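Local coordinates for protein probable zinc protease PqqL (Escherichia coli, PDB 6OFT) that probably acts as a zinc-dependent metalloendopeptidase of the M16 family, represented here by the first half of the periplasmic protein, at residues T200-G205 and S383-S388. Sequence-based numbering, arbitrary orientation.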
ATOM      1  N   THR A 200     -12.677   7.447  10.919  1.00 21.56           N
ATOM      2  CA  THR A 200     -12.597   6.196  11.654  1.00 21.42           C
ATOM      3  C   THR A 200     -11.481   6.355  12.676  1.00 24.15           C
ATOM      4  O   THR A 200     -10.358   6.705  12.304  1.00 22.72           O
ATOM      5  CB  THR A 200     -12.357   4.996  10.728  1.00 28.58           C
ATOM      6  OG1 THR A 200     -13.423   4.926   9.773  1.00 27.89           O
ATOM      7  CG2 THR A 200     -12.266   3.688  11.498  1.00 25.04           C
ATOM      8  N   PHE A 201     -11.810   6.156  13.963  1.00 20.67           N
ATOM      9  CA  PHE A 201     -10.833   6.188  15.045  1.00 20.32           C
ATOM     10  C   PHE A 201     -10.455   4.718  15.339  1.00 22.83           C
ATOM     11  O   PHE A 201     -11.340   3.902  15.608  1.00 20.69           O
ATOM     12  CB  PHE A 201     -11.392   6.905  16.308  1.00 21.72           C
ATOM     13  CG  PHE A 201     -10.281   7.187  17.292  1.00 22.69           C
ATOM     14  CD1 PHE A 201      -9.364   8.202  17.055  1.00 25.67           C
ATOM     15  CD2 PHE A 201     -10.124   6.407  18.432  1.00 23.86           C
ATOM     16  CE1 PHE A 201      -8.294   8.420  17.929  1.00 26.68           C
ATOM     17  CE2 PHE A 201      -9.067   6.642  19.313  1.00 26.28           C
ATOM     18  CZ  PHE A 201      -8.157   7.645  19.049  1.00 24.62           C
ATOM     19  N   ILE A 202      -9.154   4.381  15.236  1.00 19.97           N
ATOM     20  CA  ILE A 202      -8.630   3.015  15.403  1.00 19.20           C
ATOM     21  C   ILE A 202      -7.831   2.850  16.711  1.00 22.37           C
ATOM     22  O   ILE A 202      -6.872   3.575  16.939  1.00 20.89           O
ATOM     23  CB  ILE A 202      -7.817   2.610  14.134  1.00 21.87           C
ATOM     24  CG1 ILE A 202      -8.685   2.722  12.848  1.00 21.97           C
ATOM     25  CG2 ILE A 202      -7.188   1.209  14.269  1.00 22.65           C
ATOM     26  CD1 ILE A 202      -7.901   2.720  11.542  1.00 26.22           C
ATOM     27  N   VAL A 203      -8.235   1.886  17.554  1.00 20.19           N
ATOM     28  CA  VAL A 203      -7.581   1.581  18.841  1.00 19.40           C
ATOM     29  C   VAL A 203      -7.044   0.142  18.763  1.00 22.16           C
ATOM     30  O   VAL A 203      -7.832  -0.782  18.645  1.00 21.30           O
ATOM     31  CB  VAL A 203      -8.567   1.778  20.045  1.00 23.47           C
ATOM     32  CG1 VAL A 203      -7.924   1.398  21.379  1.00 22.72           C
ATOM     33  CG2 VAL A 203      -9.110   3.206  20.105  1.00 23.50           C
ATOM     34  N   VAL A 204      -5.709  -0.049  18.792  1.00 19.33           N
ATOM     35  CA  VAL A 204      -5.100  -1.392  18.729  1.00 18.53           C
ATOM     36  C   VAL A 204      -4.091  -1.485  19.867  1.00 23.80           C
ATOM     37  O   VAL A 204      -3.118  -0.725  19.907  1.00 21.86           O
ATOM     38  CB  VAL A 204      -4.448  -1.753  17.350  1.00 21.14           C
ATOM     39  CG1 VAL A 204      -3.999  -3.225  17.317  1.00 21.23           C
ATOM     40  CG2 VAL A 204      -5.389  -1.470  16.179  1.00 20.38           C
ATOM     41  N   GLY A 205      -4.314  -2.416  20.781  1.00 20.74           N
ATOM     42  CA  GLY A 205      -3.390  -2.535  21.889  1.00 20.11           C
ATOM     43  C   GLY A 205      -4.007  -3.060  23.150  1.00 23.60           C
ATOM     44  O   GLY A 205      -5.135  -3.562  23.146  1.00 21.51           O
ATOM     45  N   SER A 383      -1.681  -1.403  10.881  1.00 21.14           N
ATOM     46  CA  SER A 383      -1.681  -1.060   9.449  1.00 20.17           C
ATOM     47  C   SER A 383      -2.682  -1.908   8.667  1.00 22.73           C
ATOM     48  O   SER A 383      -3.414  -1.364   7.840  1.00 20.76           O
ATOM     49  CB  SER A 383      -0.280  -1.200   8.850  1.00 22.95           C
ATOM     50  OG  SER A 383       0.620  -0.348   9.536  1.00 31.44           O
ATOM     51  N   ARG A 384      -2.720  -3.245   8.932  1.00 21.48           N
ATOM     52  CA  ARG A 384      -3.653  -4.164   8.262  1.00 20.55           C
ATOM     53  C   ARG A 384      -5.104  -3.763   8.553  1.00 23.31           C
ATOM     54  O   ARG A 384      -5.936  -3.781   7.649  1.00 21.80           O
ATOM     55  CB  ARG A 384      -3.368  -5.637   8.653  1.00 21.48           C
ATOM     56  CG  ARG A 384      -4.300  -6.638   7.962  1.00 31.79           C
ATOM     57  CD  ARG A 384      -3.781  -8.083   7.937  1.00 34.91           C
ATOM     58  NE  ARG A 384      -4.161  -8.858   9.118  1.00 39.74           N
ATOM     59  CZ  ARG A 384      -5.300  -9.538   9.247  1.00 53.33           C
ATOM     60  NH1 ARG A 384      -6.212  -9.514   8.279  1.00 31.84           N
ATOM     61  NH2 ARG A 384      -5.545 -10.230  10.353  1.00 40.73           N
ATOM     62  N   LEU A 385      -5.407  -3.400   9.812  1.00 22.10           N
ATOM     63  CA  LEU A 385      -6.756  -2.966  10.207  1.00 22.19           C
ATOM     64  C   LEU A 385      -7.111  -1.622   9.535  1.00 23.70           C
ATOM     65  O   LEU A 385      -8.236  -1.448   9.044  1.00 22.54           O
ATOM     66  CB  LEU A 385      -6.873  -2.879  11.748  1.00 23.06           C
ATOM     67  CG  LEU A 385      -8.265  -2.579  12.298  1.00 28.63           C
ATOM     68  CD1 LEU A 385      -9.285  -3.634  11.853  1.00 30.22           C
ATOM     69  CD2 LEU A 385      -8.240  -2.447  13.830  1.00 28.47           C
ATOM     70  N   ALA A 386      -6.138  -0.697   9.455  1.00 19.86           N
ATOM     71  CA  ALA A 386      -6.333   0.597   8.769  1.00 19.23           C
ATOM     72  C   ALA A 386      -6.649   0.363   7.277  1.00 22.20           C
ATOM     73  O   ALA A 386      -7.519   1.024   6.714  1.00 21.45           O
ATOM     74  CB  ALA A 386      -5.092   1.473   8.920  1.00 19.54           C
ATOM     75  N   SER A 387      -5.958  -0.607   6.660  1.00 19.34           N
ATOM     76  CA  SER A 387      -6.151  -0.993   5.263  1.00 19.61           C
ATOM     77  C   SER A 387      -7.553  -1.576   5.042  1.00 23.89           C
ATOM     78  O   SER A 387      -8.203  -1.248   4.053  1.00 23.19           O
ATOM     79  CB  SER A 387      -5.091  -2.017   4.860  1.00 23.58           C
ATOM     80  OG  SER A 387      -5.053  -2.133   3.450  1.00 39.46           O
ATOM     81  N   SER A 388      -8.032  -2.440   5.968  1.00 21.89           N
ATOM     82  CA  SER A 388      -9.379  -3.028   5.879  1.00 21.68           C
ATOM     83  C   SER A 388     -10.424  -1.931   5.961  1.00 24.70           C
ATOM     84  O   SER A 388     -11.406  -1.937   5.211  1.00 25.87           O
ATOM     85  CB  SER A 388      -9.598  -4.045   7.001  1.00 24.47           C
ATOM     86  OG  SER A 388      -8.584  -5.026   6.932  1.00 32.30           O
TER
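A helix laid against one face of a mixed beta-sheet joins Ile202 and Val204 of strand 200-205 to Leu385 and Ala386 of helix 383-388, a compact example of helix-on-sheet packing between parts of the chain far apart in sequence. The two segments run nearly antiparallel, at 154°, with their axes 9.7 Å apart at closest approach, and the contact is wholly apolar. Leu385 reaches down from the helix with CG anti to the backbone N (chi1 -174°), and its CD2 methyl sits over the gap between Ile202 and Val204, which, two positions apart on the strand, share the face turned to the helix. This methyl lies 3.8 Å from CG2 of Ile202 and equally far from CG2 of Val204; the strand and helix side chains point in opposing directions and lie alongside one another. Ile202 uses its second branch as well: CG1 stands anti to the carbonyl carbon (chi1 -57°), which carries CD1 up to the helix backbone, 3.8 Å from CA of Ala386 and 4.0 Å from its CB. The short side chain of Ala386 is consistent with so close an approach. Around this core, Trp35 of strand 31-38 touches Ala386, Met21 of strand 19-24 touches Leu385, and Gln37 donates through NE2 to the carbonyl O of Ala386. Helix 378-391 thus covers a strand interior to the six-stranded sheet, in the close hydrophobic fit of a helix packed on a mixed, largely antiparallel sheet, as in the alpha+beta domains of M16 peptidases.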